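PDB 1X46: hemoglobin component VII from Tokunagayusurika akamusi, which binds a b-type heme in a globin fold and, as a hemoglobin of a midge larva, probably carries or stores oxygen. Local coordinates for residues 28-33 with 66-71; 35-40 with 112-117; 50-55 with 59-64. One frame throughout, in Å; residues are numbered along the deposited sequence.

Interaction 1: 28-33 with 66-71; sequences DILYNF and TRIVSV. With HEM (protoporphyrin IX containing Fe), chain B.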
loop_
_atom_site.group_PDB
_atom_site.type_symbol
_atom_site.label_atom_id
_atom_site.label_comp_id
_atom_site.label_asym_id
_atom_site.label_seq_id
_atom_site.Cartn_x
_atom_site.Cartn_y
_atom_site.Cartn_z
ATOM N N ASP A 28 12.070 0.804 4.896
ATOM C CA ASP A 28 12.455 -0.248 3.953
ATOM C C ASP A 28 11.359 -0.470 2.924
ATOM O O ASP A 28 11.675 -0.740 1.743
ATOM C CB ASP A 28 12.795 -1.561 4.647
ATOM C CG ASP A 28 14.088 -1.490 5.463
ATOM O OD1 ASP A 28 14.941 -0.623 5.205
ATOM O OD2 ASP A 28 14.302 -2.296 6.402
ATOM N N ILE A 29 10.090 -0.346 3.324
ATOM C CA ILE A 29 9.008 -0.518 2.344
ATOM C C ILE A 29 9.092 0.590 1.297
ATOM O O ILE A 29 8.986 0.327 0.084
ATOM C CB ILE A 29 7.621 -0.455 3.063
ATOM C CG1 ILE A 29 7.395 -1.725 3.891
ATOM C CG2 ILE A 29 6.480 -0.253 2.025
ATOM C CD1 ILE A 29 6.266 -1.576 4.911
ATOM N N LEU A 30 9.295 1.836 1.728
ATOM C CA LEU A 30 9.391 2.937 0.770
ATOM C C LEU A 30 10.617 2.827 -0.108
ATOM O O LEU A 30 10.558 3.080 -1.330
ATOM C CB LEU A 30 9.336 4.324 1.462
ATOM C CG LEU A 30 9.269 5.550 0.550
ATOM C CD1 LEU A 30 8.017 5.467 -0.345
ATOM C CD2 LEU A 30 9.246 6.856 1.392
ATOM N N TYR A 31 11.754 2.499 0.513
ATOM C CA TYR A 31 12.957 2.283 -0.279
ATOM C C TYR A 31 12.726 1.194 -1.339
ATOM O O TYR A 31 13.112 1.406 -2.500
ATOM C CB TYR A 31 14.117 1.912 0.647
ATOM C CG TYR A 31 15.364 1.532 -0.099
ATOM C CD1 TYR A 31 16.318 2.486 -0.420
ATOM C CD2 TYR A 31 15.588 0.204 -0.471
ATOM C CE1 TYR A 31 17.477 2.135 -1.101
ATOM C CE2 TYR A 31 16.751 -0.146 -1.172
ATOM C CZ TYR A 31 17.674 0.840 -1.464
ATOM O OH TYR A 31 18.839 0.537 -2.134
ATOM N N ASN A 32 12.068 0.095 -0.959
ATOM C CA ASN A 32 11.826 -0.976 -1.922
ATOM C C ASN A 32 10.955 -0.511 -3.082
ATOM O O ASN A 32 11.190 -0.842 -4.244
ATOM C CB ASN A 32 11.207 -2.165 -1.230
ATOM C CG ASN A 32 10.991 -3.315 -2.162
ATOM O OD1 ASN A 32 11.955 -3.892 -2.681
ATOM N ND2 ASN A 32 9.741 -3.671 -2.371
ATOM N N PHE A 33 9.953 0.289 -2.774
ATOM C CA PHE A 33 9.075 0.833 -3.799
ATOM C C PHE A 33 9.848 1.699 -4.764
ATOM O O PHE A 33 9.758 1.473 -5.979
ATOM C CB PHE A 33 7.906 1.594 -3.120
ATOM C CG PHE A 33 6.991 2.307 -4.096
ATOM C CD1 PHE A 33 6.495 1.651 -5.216
ATOM C CD2 PHE A 33 6.644 3.657 -3.895
ATOM C CE1 PHE A 33 5.647 2.313 -6.123
ATOM C CE2 PHE A 33 5.810 4.331 -4.798
ATOM C CZ PHE A 33 5.292 3.644 -5.909
ATOM N N THR A 66 6.405 7.004 6.887
ATOM C CA THR A 66 5.470 6.945 8.005
ATOM C C THR A 66 4.071 7.386 7.626
ATOM O O THR A 66 3.086 6.775 8.086
ATOM C CB THR A 66 6.047 7.780 9.174
ATOM O OG1 THR A 66 7.308 7.223 9.517
ATOM C CG2 THR A 66 5.174 7.641 10.460
ATOM N N ARG A 67 3.970 8.441 6.810
ATOM C CA ARG A 67 2.661 8.883 6.328
ATOM C C ARG A 67 1.934 7.780 5.552
ATOM O O ARG A 67 0.738 7.570 5.778
ATOM C CB ARG A 67 2.810 10.132 5.451
ATOM C CG ARG A 67 3.171 11.357 6.261
ATOM C CD ARG A 67 3.446 12.593 5.386
ATOM N NE ARG A 67 3.474 13.791 6.217
ATOM C CZ ARG A 67 4.142 14.898 5.958
ATOM N NH1 ARG A 67 4.874 15.023 4.842
ATOM N NH2 ARG A 67 4.069 15.892 6.851
ATOM N N ILE A 68 2.625 7.083 4.633
ATOM C CA ILE A 68 2.008 6.026 3.820
ATOM C C ILE A 68 1.531 4.926 4.745
ATOM O O ILE A 68 0.393 4.468 4.659
ATOM C CB ILE A 68 3.021 5.408 2.810
ATOM C CG1 ILE A 68 3.355 6.433 1.723
ATOM C CG2 ILE A 68 2.429 4.111 2.144
ATOM C CD1 ILE A 68 4.483 5.954 0.787
ATOM N N VAL A 69 2.407 4.523 5.652
ATOM C CA VAL A 69 2.122 3.376 6.507
ATOM C C VAL A 69 1.017 3.674 7.503
ATOM O O VAL A 69 0.221 2.804 7.830
ATOM C CB VAL A 69 3.417 2.885 7.199
ATOM C CG1 VAL A 69 3.101 2.000 8.426
ATOM C CG2 VAL A 69 4.246 2.126 6.183
ATOM N N SER A 70 0.930 4.928 7.927
ATOM C CA SER A 70 -0.151 5.356 8.805
ATOM C C SER A 70 -1.508 5.062 8.171
ATOM O O SER A 70 -2.419 4.570 8.831
ATOM C CB SER A 70 -0.053 6.837 9.120
ATOM O OG SER A 70 -1.024 7.209 10.098
ATOM N N VAL A 71 -1.639 5.375 6.888
ATOM C CA VAL A 71 -2.907 5.148 6.185
ATOM C C VAL A 71 -3.131 3.658 5.971
ATOM O O VAL A 71 -4.229 3.152 6.195
ATOM C CB VAL A 71 -2.901 5.888 4.837
ATOM C CG1 VAL A 71 -4.149 5.521 4.002
ATOM C CG2 VAL A 71 -2.857 7.375 5.068
HETATM C CHA HEM B . 1.499 11.754 -0.931
HETATM C CHB HEM B . -0.469 7.713 0.887
HETATM C CHC HEM B . 0.586 5.379 -3.223
HETATM C CHD HEM B . 2.568 9.386 -5.052
HETATM C C1A HEM B . 0.941 10.848 -0.075
HETATM C C2A HEM B . 0.570 11.128 1.295
HETATM C C3A HEM B . 0.037 10.009 1.776
HETATM C C4A HEM B . -0.009 9.007 0.748
HETATM C CMA HEM B . -0.513 9.815 3.206
HETATM C CAA HEM B . 0.868 12.455 2.063
HETATM C CBA HEM B . -0.066 13.644 1.758
HETATM C CGA HEM B . -1.468 13.346 2.233
HETATM O O1A HEM B . -2.403 13.373 1.408
HETATM O O2A HEM B . -1.662 13.075 3.452
HETATM C C1B HEM B . -0.316 6.711 -0.033
HETATM C C2B HEM B . -0.708 5.329 0.109
HETATM C C3B HEM B . -0.411 4.679 -1.039
HETATM C C4B HEM B . 0.157 5.666 -1.938
HETATM C CMB HEM B . -1.336 4.745 1.404
HETATM C CAB HEM B . -0.588 3.204 -1.466
HETATM C CBB HEM B . -1.231 2.280 -0.751
HETATM C C1C HEM B . 1.216 6.234 -4.081
HETATM C C2C HEM B . 1.708 5.937 -5.424
HETATM C C3C HEM B . 2.284 7.034 -5.912
HETATM C C4C HEM B . 2.142 8.086 -4.926
HETATM C CMC HEM B . 1.566 4.566 -6.130
HETATM C CAC HEM B . 2.948 7.211 -7.303
HETATM C C1D HEM B . 2.407 10.383 -4.131
HETATM C C2D HEM B . 2.861 11.735 -4.324
HETATM C C3D HEM B . 2.522 12.464 -3.059
HETATM C C4D HEM B . 1.933 11.463 -2.202
HETATM C CMD HEM B . 3.548 12.299 -5.585
HETATM C CAD HEM B . 2.808 13.957 -2.762
HETATM C CBD HEM B . 4.246 14.149 -2.292
HETATM C CGD HEM B . 4.552 15.625 -2.126
HETATM O O1D HEM B . 3.611 16.436 -1.969
HETATM O O2D HEM B . 5.750 15.992 -2.179
HETATM N NA HEM B . 0.566 9.559 -0.379
HETATM N NB HEM B . 0.239 6.881 -1.305
HETATM N NC HEM B . 1.483 7.564 -3.809
HETATM N ND HEM B . 1.830 10.244 -2.861
HETATM FE FE HEM B . 1.023 8.563 -2.090
HETATM O O HOH W 1 2.908 7.980 -1.431
#

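Interaction 2: 35-40 with 112-117; sequences KSYPAS and FETALE. With HEM (protoporphyrin IX containing Fe), chain B.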
loop_
_atom_site.group_PDB
_atom_site.type_symbol
_atom_site.label_atom_id
_atom_site.label_comp_id
_atom_site.label_asym_id
_atom_site.label_seq_id
_atom_site.Cartn_x
_atom_site.Cartn_y
_atom_site.Cartn_z
ATOM N N LYS A 35 13.122 1.839 -5.272
ATOM C CA LYS A 35 14.162 1.038 -5.951
ATOM C C LYS A 35 13.531 0.286 -7.131
ATOM O O LYS A 35 14.122 0.257 -8.224
ATOM C CB LYS A 35 14.868 0.090 -4.968
ATOM C CG LYS A 35 16.090 -0.614 -5.543
ATOM C CD LYS A 35 17.327 0.293 -5.529
ATOM C CE LYS A 35 18.575 -0.496 -5.913
ATOM N NZ LYS A 35 18.997 -0.267 -7.330
ATOM N N SER A 36 12.341 -0.273 -6.924
ATOM C CA SER A 36 11.671 -1.043 -7.949
ATOM C C SER A 36 11.045 -0.151 -9.018
ATOM O O SER A 36 10.907 -0.557 -10.192
ATOM C CB SER A 36 10.576 -1.879 -7.341
ATOM O OG SER A 36 11.138 -2.850 -6.480
ATOM N N TYR A 37 10.644 1.064 -8.635
ATOM C CA TYR A 37 9.979 2.033 -9.508
ATOM C C TYR A 37 10.582 3.432 -9.380
ATOM O O TYR A 37 9.957 4.353 -8.845
ATOM C CB TYR A 37 8.446 2.051 -9.252
ATOM C CG TYR A 37 7.890 0.702 -9.596
ATOM C CD1 TYR A 37 7.640 0.352 -10.935
ATOM C CD2 TYR A 37 7.708 -0.262 -8.617
ATOM C CE1 TYR A 37 7.197 -0.939 -11.260
ATOM C CE2 TYR A 37 7.259 -1.530 -8.932
ATOM C CZ TYR A 37 6.987 -1.857 -10.264
ATOM O OH TYR A 37 6.555 -3.127 -10.571
ATOM N N PRO A 38 11.795 3.628 -9.884
ATOM C CA PRO A 38 12.402 4.974 -9.824
ATOM C C PRO A 38 11.540 6.080 -10.442
ATOM O O PRO A 38 11.561 7.226 -9.982
ATOM C CB PRO A 38 13.760 4.791 -10.546
ATOM C CG PRO A 38 14.021 3.311 -10.437
ATOM C CD PRO A 38 12.710 2.618 -10.448
ATOM N N ALA A 39 10.768 5.763 -11.482
ATOM C CA ALA A 39 9.888 6.761 -12.099
ATOM C C ALA A 39 8.812 7.269 -11.134
ATOM O O ALA A 39 8.322 8.404 -11.286
ATOM C CB ALA A 39 9.251 6.193 -13.353
ATOM N N SER A 40 8.454 6.461 -10.140
ATOM C CA SER A 40 7.522 6.947 -9.114
ATOM C C SER A 40 8.176 7.969 -8.189
ATOM O O SER A 40 7.551 8.957 -7.812
ATOM C CB SER A 40 7.013 5.768 -8.328
ATOM O OG SER A 40 6.319 4.947 -9.232
ATOM N N PHE A 112 2.931 -0.246 -6.964
ATOM C CA PHE A 112 3.128 -0.234 -5.506
ATOM C C PHE A 112 2.769 -1.607 -4.935
ATOM O O PHE A 112 3.485 -2.169 -4.101
ATOM C CB PHE A 112 2.272 0.874 -4.853
ATOM C CG PHE A 112 2.483 0.970 -3.366
ATOM C CD1 PHE A 112 3.421 1.854 -2.863
ATOM C CD2 PHE A 112 1.787 0.130 -2.483
ATOM C CE1 PHE A 112 3.655 1.928 -1.489
ATOM C CE2 PHE A 112 2.010 0.201 -1.102
ATOM C CZ PHE A 112 2.973 1.109 -0.630
ATOM N N GLU A 113 1.661 -2.183 -5.403
ATOM C CA GLU A 113 1.288 -3.543 -5.016
ATOM C C GLU A 113 2.390 -4.562 -5.361
ATOM O O GLU A 113 2.739 -5.399 -4.548
ATOM C CB GLU A 113 -0.046 -3.922 -5.666
ATOM C CG GLU A 113 -0.409 -5.398 -5.538
ATOM C CD GLU A 113 -1.652 -5.816 -6.336
ATOM O OE1 GLU A 113 -2.130 -5.066 -7.183
ATOM O OE2 GLU A 113 -2.094 -6.979 -6.141
ATOM N N THR A 114 2.891 -4.504 -6.594
ATOM C CA THR A 114 3.938 -5.417 -7.028
ATOM C C THR A 114 5.171 -5.364 -6.136
ATOM O O THR A 114 5.676 -6.417 -5.681
ATOM C CB THR A 114 4.291 -5.117 -8.486
ATOM O OG1 THR A 114 3.141 -5.438 -9.308
ATOM C CG2 THR A 114 5.425 -6.036 -8.969
ATOM N N ALA A 115 5.596 -4.135 -5.824
ATOM C CA ALA A 115 6.736 -3.989 -4.937
ATOM C C ALA A 115 6.449 -4.501 -3.523
ATOM O O ALA A 115 7.306 -5.149 -2.946
ATOM C CB ALA A 115 7.221 -2.544 -4.887
ATOM N N LEU A 116 5.266 -4.188 -2.969
ATOM C CA LEU A 116 4.904 -4.659 -1.634
ATOM C C LEU A 116 4.841 -6.181 -1.599
ATOM O O LEU A 116 5.216 -6.795 -0.599
ATOM C CB LEU A 116 3.563 -4.052 -1.186
ATOM C CG LEU A 116 3.267 -4.232 0.322
ATOM C CD1 LEU A 116 4.191 -3.375 1.137
ATOM C CD2 LEU A 116 1.829 -3.855 0.699
ATOM N N GLU A 117 4.311 -6.815 -2.668
ATOM C CA GLU A 117 4.249 -8.270 -2.735
ATOM C C GLU A 117 5.643 -8.882 -2.634
ATOM O O GLU A 117 5.863 -9.873 -1.891
ATOM C CB GLU A 117 3.562 -8.776 -4.013
ATOM C CG GLU A 117 2.087 -8.470 -4.121
ATOM C CD GLU A 117 1.534 -8.755 -5.515
ATOM O OE1 GLU A 117 2.272 -8.607 -6.514
ATOM O OE2 GLU A 117 0.345 -9.125 -5.613
HETATM C CHA HEM B . 1.499 11.754 -0.931
HETATM C CHB HEM B . -0.469 7.713 0.887
HETATM C CHC HEM B . 0.586 5.379 -3.223
HETATM C CHD HEM B . 2.568 9.386 -5.052
HETATM C C1A HEM B . 0.941 10.848 -0.075
HETATM C C2A HEM B . 0.570 11.128 1.295
HETATM C C3A HEM B . 0.037 10.009 1.776
HETATM C C4A HEM B . -0.009 9.007 0.748
HETATM C CMA HEM B . -0.513 9.815 3.206
HETATM C CAA HEM B . 0.868 12.455 2.063
HETATM C CBA HEM B . -0.066 13.644 1.758
HETATM C CGA HEM B . -1.468 13.346 2.233
HETATM O O1A HEM B . -2.403 13.373 1.408
HETATM O O2A HEM B . -1.662 13.075 3.452
HETATM C C1B HEM B . -0.316 6.711 -0.033
HETATM C C2B HEM B . -0.708 5.329 0.109
HETATM C C3B HEM B . -0.411 4.679 -1.039
HETATM C C4B HEM B . 0.157 5.666 -1.938
HETATM C CMB HEM B . -1.336 4.745 1.404
HETATM C CAB HEM B . -0.588 3.204 -1.466
HETATM C CBB HEM B . -1.231 2.280 -0.751
HETATM C C1C HEM B . 1.216 6.234 -4.081
HETATM C C2C HEM B . 1.708 5.937 -5.424
HETATM C C3C HEM B . 2.284 7.034 -5.912
HETATM C C4C HEM B . 2.142 8.086 -4.926
HETATM C CMC HEM B . 1.566 4.566 -6.130
HETATM C CAC HEM B . 2.948 7.211 -7.303
HETATM C C1D HEM B . 2.407 10.383 -4.131
HETATM C C2D HEM B . 2.861 11.735 -4.324
HETATM C C3D HEM B . 2.522 12.464 -3.059
HETATM C C4D HEM B . 1.933 11.463 -2.202
HETATM C CMD HEM B . 3.548 12.299 -5.585
HETATM C CAD HEM B . 2.808 13.957 -2.762
HETATM C CBD HEM B . 4.246 14.149 -2.292
HETATM C CGD HEM B . 4.552 15.625 -2.126
HETATM O O1D HEM B . 3.611 16.436 -1.969
HETATM O O2D HEM B . 5.750 15.992 -2.179
HETATM N NA HEM B . 0.566 9.559 -0.379
HETATM N NB HEM B . 0.239 6.881 -1.305
HETATM N NC HEM B . 1.483 7.564 -3.809
HETATM N ND HEM B . 1.830 10.244 -2.861
HETATM FE FE HEM B . 1.023 8.563 -2.090
HETATM O O HOH W 1 2.908 7.980 -1.431
#

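Interaction 3: 50-55 with 59-64; sequences KDLESL and APFALH. With HEM (protoporphyrin IX containing Fe), chain B.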
loop_
_atom_site.group_PDB
_atom_site.type_symbol
_atom_site.label_atom_id
_atom_site.label_comp_id
_atom_site.label_asym_id
_atom_site.label_seq_id
_atom_site.Cartn_x
_atom_site.Cartn_y
_atom_site.Cartn_z
ATOM N N LYS A 50 16.804 13.118 -6.369
ATOM C CA LYS A 50 17.746 12.841 -5.308
ATOM C C LYS A 50 18.196 11.387 -5.412
ATOM O O LYS A 50 17.472 10.534 -5.922
ATOM C CB LYS A 50 17.116 13.111 -3.935
ATOM C CG LYS A 50 16.548 14.537 -3.793
ATOM C CD LYS A 50 16.567 15.045 -2.349
ATOM C CE LYS A 50 15.925 16.444 -2.226
ATOM N NZ LYS A 50 16.754 17.539 -2.785
ATOM N N ASP A 51 19.400 11.101 -4.955
ATOM C CA ASP A 51 19.878 9.734 -4.986
ATOM C C ASP A 51 19.212 8.884 -3.898
ATOM O O ASP A 51 19.190 9.269 -2.729
ATOM C CB ASP A 51 21.389 9.742 -4.808
ATOM C CG ASP A 51 22.018 8.455 -5.196
ATOM O OD1 ASP A 51 22.032 7.537 -4.353
ATOM O OD2 ASP A 51 22.555 8.283 -6.303
ATOM N N LEU A 52 18.652 7.737 -4.291
ATOM C CA LEU A 52 17.909 6.951 -3.322
ATOM C C LEU A 52 18.775 6.484 -2.178
ATOM O O LEU A 52 18.297 6.391 -1.061
ATOM C CB LEU A 52 17.220 5.773 -3.992
ATOM C CG LEU A 52 16.319 4.924 -3.113
ATOM C CD1 LEU A 52 15.159 5.735 -2.471
ATOM C CD2 LEU A 52 15.830 3.766 -3.970
ATOM N N GLU A 53 20.057 6.203 -2.453
ATOM C CA GLU A 53 20.955 5.735 -1.410
ATOM C C GLU A 53 21.231 6.814 -0.368
ATOM O O GLU A 53 21.510 6.496 0.795
ATOM C CB GLU A 53 22.259 5.203 -2.008
ATOM C CG GLU A 53 22.107 3.965 -2.908
ATOM C CD GLU A 53 21.360 2.814 -2.240
ATOM O OE1 GLU A 53 21.745 2.376 -1.137
ATOM O OE2 GLU A 53 20.357 2.387 -2.827
ATOM N N SER A 54 21.147 8.088 -0.784
ATOM C CA SER A 54 21.319 9.251 0.093
ATOM C C SER A 54 20.075 9.510 0.918
ATOM O O SER A 54 20.155 9.966 2.049
ATOM C CB SER A 54 21.587 10.510 -0.748
ATOM O OG SER A 54 22.764 10.359 -1.516
ATOM N N LEU A 55 18.917 9.256 0.328
ATOM C CA LEU A 55 17.646 9.535 1.015
ATOM C C LEU A 55 17.352 8.630 2.218
ATOM O O LEU A 55 16.751 9.073 3.217
ATOM C CB LEU A 55 16.490 9.447 0.018
ATOM C CG LEU A 55 16.343 10.596 -0.968
ATOM C CD1 LEU A 55 15.375 10.191 -2.086
ATOM C CD2 LEU A 55 15.825 11.868 -0.279
ATOM N N ALA A 59 15.345 12.204 7.655
ATOM C CA ALA A 59 14.029 12.463 8.212
ATOM C C ALA A 59 12.936 12.699 7.174
ATOM O O ALA A 59 11.853 12.167 7.347
ATOM C CB ALA A 59 14.079 13.621 9.268
ATOM N N PRO A 60 13.172 13.457 6.089
ATOM C CA PRO A 60 12.114 13.595 5.081
ATOM C C PRO A 60 11.670 12.235 4.503
ATOM O O PRO A 60 10.495 12.042 4.184
ATOM C CB PRO A 60 12.775 14.460 4.008
ATOM C CG PRO A 60 13.807 15.247 4.784
ATOM C CD PRO A 60 14.359 14.281 5.747
ATOM N N PHE A 61 12.612 11.326 4.310
ATOM C CA PHE A 61 12.267 10.003 3.812
ATOM C C PHE A 61 11.436 9.186 4.802
ATOM O O PHE A 61 10.398 8.631 4.438
ATOM C CB PHE A 61 13.548 9.231 3.421
ATOM C CG PHE A 61 13.297 8.027 2.536
ATOM C CD1 PHE A 61 13.011 8.188 1.190
ATOM C CD2 PHE A 61 13.369 6.754 3.068
ATOM C CE1 PHE A 61 12.825 7.059 0.383
ATOM C CE2 PHE A 61 13.175 5.607 2.256
ATOM C CZ PHE A 61 12.878 5.796 0.908
ATOM N N ALA A 62 11.874 9.136 6.065
ATOM C CA ALA A 62 11.108 8.450 7.094
ATOM C C ALA A 62 9.739 9.138 7.261
ATOM O O ALA A 62 8.750 8.473 7.516
ATOM C CB ALA A 62 11.856 8.494 8.420
ATOM N N LEU A 63 9.707 10.464 7.118
ATOM C CA LEU A 63 8.437 11.168 7.259
ATOM C C LEU A 63 7.411 10.657 6.233
ATOM O O LEU A 63 6.289 10.277 6.599
ATOM C CB LEU A 63 8.649 12.680 7.144
ATOM C CG LEU A 63 7.339 13.499 7.127
ATOM C CD1 LEU A 63 6.425 13.265 8.355
ATOM C CD2 LEU A 63 7.749 14.987 6.987
ATOM N N HIS A 64 7.794 10.601 4.954
ATOM C CA HIS A 64 6.833 10.156 3.955
ATOM C C HIS A 64 6.481 8.652 4.152
ATOM O O HIS A 64 5.322 8.246 4.005
ATOM C CB HIS A 64 7.291 10.389 2.517
ATOM C CG HIS A 64 6.192 10.106 1.574
ATOM N ND1 HIS A 64 5.074 10.910 1.525
ATOM C CD2 HIS A 64 5.909 9.013 0.828
ATOM C CE1 HIS A 64 4.187 10.368 0.713
ATOM N NE2 HIS A 64 4.653 9.205 0.302
HETATM C CHA HEM B . 1.499 11.754 -0.931
HETATM C CHB HEM B . -0.469 7.713 0.887
HETATM C CHC HEM B . 0.586 5.379 -3.223
HETATM C CHD HEM B . 2.568 9.386 -5.052
HETATM C C1A HEM B . 0.941 10.848 -0.075
HETATM C C2A HEM B . 0.570 11.128 1.295
HETATM C C3A HEM B . 0.037 10.009 1.776
HETATM C C4A HEM B . -0.009 9.007 0.748
HETATM C CMA HEM B . -0.513 9.815 3.206
HETATM C CAA HEM B . 0.868 12.455 2.063
HETATM C CBA HEM B . -0.066 13.644 1.758
HETATM C CGA HEM B . -1.468 13.346 2.233
HETATM O O1A HEM B . -2.403 13.373 1.408
HETATM O O2A HEM B . -1.662 13.075 3.452
HETATM C C1B HEM B . -0.316 6.711 -0.033
HETATM C C2B HEM B . -0.708 5.329 0.109
HETATM C C3B HEM B . -0.411 4.679 -1.039
HETATM C C4B HEM B . 0.157 5.666 -1.938
HETATM C CMB HEM B . -1.336 4.745 1.404
HETATM C CAB HEM B . -0.588 3.204 -1.466
HETATM C CBB HEM B . -1.231 2.280 -0.751
HETATM C C1C HEM B . 1.216 6.234 -4.081
HETATM C C2C HEM B . 1.708 5.937 -5.424
HETATM C C3C HEM B . 2.284 7.034 -5.912
HETATM C C4C HEM B . 2.142 8.086 -4.926
HETATM C CMC HEM B . 1.566 4.566 -6.130
HETATM C CAC HEM B . 2.948 7.211 -7.303
HETATM C C1D HEM B . 2.407 10.383 -4.131
HETATM C C2D HEM B . 2.861 11.735 -4.324
HETATM C C3D HEM B . 2.522 12.464 -3.059
HETATM C C4D HEM B . 1.933 11.463 -2.202
HETATM C CMD HEM B . 3.548 12.299 -5.585
HETATM C CAD HEM B . 2.808 13.957 -2.762
HETATM C CBD HEM B . 4.246 14.149 -2.292
HETATM C CGD HEM B . 4.552 15.625 -2.126
HETATM O O1D HEM B . 3.611 16.436 -1.969
HETATM O O2D HEM B . 5.750 15.992 -2.179
HETATM N NA HEM B . 0.566 9.559 -0.379
HETATM N NB HEM B . 0.239 6.881 -1.305
HETATM N NC HEM B . 1.483 7.564 -3.809
HETATM N ND HEM B . 1.830 10.244 -2.861
HETATM FE FE HEM B . 1.023 8.563 -2.090
HETATM O O HOH W 1 2.908 7.980 -1.431
#

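Interaction 1: 28-33 with 66-71
Leu30 and Ile68 make the closest approach between residues 28-33 and 66-71, and they do it methyl to methyl: Leu30 CD1 lies 3.7 Å from Ile68 CD1, with the two side chains crossing at about a right angle. One step along, Ile29 CD1 faces Val69 CG2 at a looser 4.4 Å. Between these segments the two apolar pairs are the whole contact; all four residues are buried, and no hydrogen bond passes from one segment to the other.

The second kind of contact is with the heme. Ile68 serves both partners, because its CG2, anti to the backbone N, drops onto the porphyrin, 3.9 Å from heme C2B, while CD1 runs on to Leu30. That same CD1 is 3.4 Å from the oxygen of water 1, which is bound to the iron. Val71 adds its methyls at the heme rim, CG2 being 3.9 Å from heme CMA, and Phe33 approaches from the other helix with CZ 3.8 Å from heme CMC.

Helices 26-36 and 59-78 correspond to B and E of the globin fold, and their packing forms the apolar wall on the distal side of the heme, facing away from the axial ligand His99.

Interaction 2: 35-40 with 112-117
Tyr37 reaches from the break between helices 26-36 and 38-41 to the flank of helix 106-123, where it meets Thr114 and Ala115. It is the residue that leaves the first helix and also the N-cap position of the second, its carbonyl O accepting from Ser40 N at 2.9 Å. CB stays near this turn, 3.6 Å from Ser40 OG. CG is anti to the carbonyl carbon (chi1 -63°), and this torsion turns the ring back alongside the end of helix 26-36, where CD2 passes 3.5 Å from Ser36 CB. Next along that edge comes CE2, with Ala115 CB 4.2 Å away and near the ring plane; the methyl sits at the rim of the ring and not over a face. At the tip, OH lies against the carbon side of Thr114, 3.5 Å from CG2, and the two side chains cross at about a right angle. This is van der Waals packing: the Thr114 hydroxyl is turned to its own helix, bonded to Glu110 O.

Ser36 adds a second touch to the same methyl, its CB 4.2 Å from Ala115 CB, while its OG is taken up by Asn32 O.

On another side of helix 106-123, Phe112 faces the heme. The vinyl carbon CAB stands 3.9 Å above the plane of the Phe112 ring, over its centre, and Phe33 packs against the same residue edge-to-face.

Helix 106-123, the G helix of a globin, is thus held between neighbours: helix 26-36 and the turn after it meet Ala115 and Thr114, Phe112 touches Ile68 and Ile72 of helix 59-78, and Leu116 packs on Trp135 and Phe139 of helix 129-146.

Interaction 3: 50-55 with 59-64
Leu52 and Leu55 of the short helix 52-55 pack on the start of helix 59-78 through one residue, Phe61. Ala59, the first residue of that helix, turns its methyl away from the leucines, and its carbonyl starts the backbone ladder by accepting from Leu63 N at 2.7 Å. Pro60 follows in the first turn; its carbonyl takes the amide of His64.

Phe61 then makes the contact. Its CB presses against the carbonyl of Leu55, 3.2 Å from the O atom, a packing contact; that O atom takes its hydrogen bond from Thr58 OG1 in the connecting turn. With CG anti to the backbone N (chi1 -163°), the ring extends along helix 52-55: CD1 is 3.9 Å from Leu55 CB, and farther out CE1 lies 3.9 Å from Leu52 CD1. The leucine methyl and the Leu55 carbonyl both approach the ring obliquely. Leu30 and Phe34 of helix 26-36 also touch this ring, which therefore sits where helix 59-78 meets helices 26-36 and 52-55. In globin terms this is the corner where a short D helix turns into the E helix. Asp51 caps the short helix at its N terminus, OD1 receiving a weak bond from Glu53 N.

Beyond the corner, Ala62 lends its carbonyl to Thr66 OG1. At His64 the helix has turned round to the heme. The imidazole presents its edge, CE1 being 3.4 Å from heme C1A, and NE2 is hydrogen-bonded at 2.7 Å to water 1, which lies in the ring plane and is bound to the iron at 2.1 Å. That makes His64 the distal histidine, and Phe44 packs edge-to-face against it.

How the interactions relate
From the N terminus, helix 26-36 supplies the first segment of interaction 1; its end and the start of helix 38-41 supply that of interaction 2. The chain runs past the heme to helix 52-55 and folds back at once: interaction 3 closes the tight turn into helix 59-78, within the loops of both other contacts. Farther along helix 59-78, interaction 1 closes its loop. Interaction 2 closes last, on helix 106-123, so its span crosses that of interaction 1. Asn32 ND2 near Ala115 O joins 1 and 2; a probable hydrogen bond of Tyr31 OH with Glu53 OE2 joins 1 and 3. Together they tie helices 26-36, 38-41, 52-55, 59-78 and 106-123 around the water-bearing side of the heme.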